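Putative alpha-L-fucosidase (Bacteroides thetaiotaomicron VPI-5482, PDB 3GZA) probably hydrolyses alpha-L-fucosidic bonds, releasing L-fucose from glycoconjugates or oligosaccharides. Local coordinates at residues I131-N134 with I139-F142. Numbering follows the deposited sequence.
Sequences IRWN and IHNF
Ile131 meets Phe142 at the ring's edge, CG1 lying 4.2 Å from CE1, while the same side chain also touches Cys162 of helix 148-171. Next comes Arg132, whose side chain runs extended across the face of the Phe142 ring: CG sits 3.7 Å from the ring centroid, almost straight above it, a CH-pi contact. With CG anti to the backbone N (chi1 -177°), the chain carries its guanidinium on to Asn141, where NE (2.9 Å) and NH2 (3.0 Å) both grip OD1 side-on, in the guanidinium plane but from one face of the amide. Its backbone is tied as well, since Arg132 O accepts a hydrogen bond from Phe142 N (2.8 Å). CZ2 of the Trp133 indole sits over the rim of one guanidinium face, and the indole drives its CZ3 edge into the face of His140, a T-shaped pair with planes at 74°; Arg44 adds a cation-pi partner for the indole. Asn134 makes the bridge, its N and O bonded to Ile139 O (3.1 Å) and N (3.0 Å), with OD1 turned back to Leu137 N. This single antiparallel hydrogen-bonded pair, as in a beta-hairpin, closes a four-residue turn in the loop following strand 124-129 of the TIM barrel.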
loop_
_atom_site.group_PDB
_atom_site.type_symbol
_atom_site.label_atom_id
_atom_site.label_comp_id
_atom_site.label_asym_id
_atom_site.label_seq_id
_atom_site.Cartn_x
_atom_site.Cartn_y
_atom_site.Cartn_z
ATOM N N ILE A 131 6.611 13.266 -2.532
ATOM C CA ILE A 131 6.365 12.846 -1.147
ATOM C C ILE A 131 5.384 13.770 -0.420
ATOM O O ILE A 131 4.985 13.504 0.708
ATOM C CB ILE A 131 7.686 12.795 -0.305
ATOM C CG1 ILE A 131 8.324 14.172 -0.096
ATOM C CG2 ILE A 131 8.689 11.863 -0.942
ATOM C CD1 ILE A 131 9.437 14.106 0.866
ATOM N N ARG A 132 4.979 14.868 -1.076
ATOM C CA ARG A 132 4.130 15.864 -0.458
ATOM C C ARG A 132 2.659 15.444 -0.374
ATOM O O ARG A 132 1.956 15.806 0.589
ATOM C CB ARG A 132 4.267 17.169 -1.272
ATOM C CG ARG A 132 3.509 18.333 -0.727
ATOM C CD ARG A 132 3.853 19.636 -1.425
ATOM N NE ARG A 132 3.245 20.771 -0.715
ATOM C CZ ARG A 132 2.956 21.949 -1.277
ATOM N NH1 ARG A 132 3.237 22.174 -2.546
ATOM N NH2 ARG A 132 2.417 22.923 -0.573
ATOM N N TRP A 133 2.212 14.743 -1.394
ATOM C CA TRP A 133 0.850 14.233 -1.483
ATOM C C TRP A 133 0.915 12.724 -1.736
ATOM O O TRP A 133 1.665 12.240 -2.591
ATOM C CB TRP A 133 0.089 14.887 -2.654
ATOM C CG TRP A 133 0.381 16.340 -2.817
ATOM C CD1 TRP A 133 1.303 16.882 -3.667
ATOM C CD2 TRP A 133 -0.194 17.440 -2.084
ATOM N NE1 TRP A 133 1.350 18.250 -3.493
ATOM C CE2 TRP A 133 0.436 18.620 -2.543
ATOM C CE3 TRP A 133 -1.199 17.554 -1.119
ATOM C CZ2 TRP A 133 0.095 19.873 -2.056
ATOM C CZ3 TRP A 133 -1.534 18.806 -0.626
ATOM C CH2 TRP A 133 -0.856 19.959 -1.093
ATOM N N ASN A 134 0.145 11.947 -0.967
ATOM C CA ASN A 134 0.027 10.505 -1.187
ATOM C C ASN A 134 -1.386 10.145 -0.820
ATOM O O ASN A 134 -1.761 10.123 0.365
ATOM C CB ASN A 134 1.043 9.757 -0.338
ATOM C CG ASN A 134 1.026 8.273 -0.588
ATOM O OD1 ASN A 134 -0.067 7.671 -0.814
ATOM N ND2 ASN A 134 2.246 7.640 -0.585
ATOM N N ILE A 139 -1.414 11.245 3.127
ATOM C CA ILE A 139 -0.458 12.333 3.337
ATOM C C ILE A 139 -0.941 13.553 2.537
ATOM O O ILE A 139 -1.205 13.436 1.333
ATOM C CB ILE A 139 0.937 11.942 2.849
ATOM C CG1 ILE A 139 1.362 10.593 3.454
ATOM C CG2 ILE A 139 1.915 13.097 3.123
ATOM C CD1 ILE A 139 1.441 10.534 4.979
ATOM N N HIS A 140 -1.019 14.715 3.193
ATOM C CA HIS A 140 -1.484 15.941 2.549
ATOM C C HIS A 140 -0.516 17.033 2.965
ATOM O O HIS A 140 -0.366 17.299 4.151
ATOM C CB HIS A 140 -2.892 16.272 3.032
ATOM C CG HIS A 140 -3.643 17.263 2.165
ATOM N ND1 HIS A 140 -4.087 16.941 0.898
ATOM C CD2 HIS A 140 -4.060 18.525 2.399
ATOM C CE1 HIS A 140 -4.750 17.974 0.392
ATOM N NE2 HIS A 140 -4.744 18.952 1.278
ATOM N N ASN A 141 0.089 17.683 1.985
ATOM C CA ASN A 141 1.037 18.765 2.250
ATOM C C ASN A 141 2.097 18.344 3.252
ATOM O O ASN A 141 2.339 19.027 4.250
ATOM C CB ASN A 141 0.306 19.997 2.687
ATOM C CG ASN A 141 1.202 21.247 2.688
ATOM O OD1 ASN A 141 2.201 21.336 1.951
ATOM N ND2 ASN A 141 0.849 22.210 3.565
ATOM N N PHE A 142 2.672 17.159 2.962
ATOM C CA PHE A 142 3.727 16.505 3.734
ATOM C C PHE A 142 3.280 15.841 5.018
ATOM O O PHE A 142 4.080 15.129 5.611
ATOM C CB PHE A 142 4.879 17.456 4.106
ATOM C CG PHE A 142 5.550 18.121 2.924
ATOM C CD1 PHE A 142 6.364 17.401 2.086
ATOM C CD2 PHE A 142 5.315 19.443 2.615
ATOM C CE1 PHE A 142 6.996 18.021 0.994
ATOM C CE2 PHE A 142 5.940 20.067 1.518
ATOM C CZ PHE A 142 6.762 19.327 0.702
#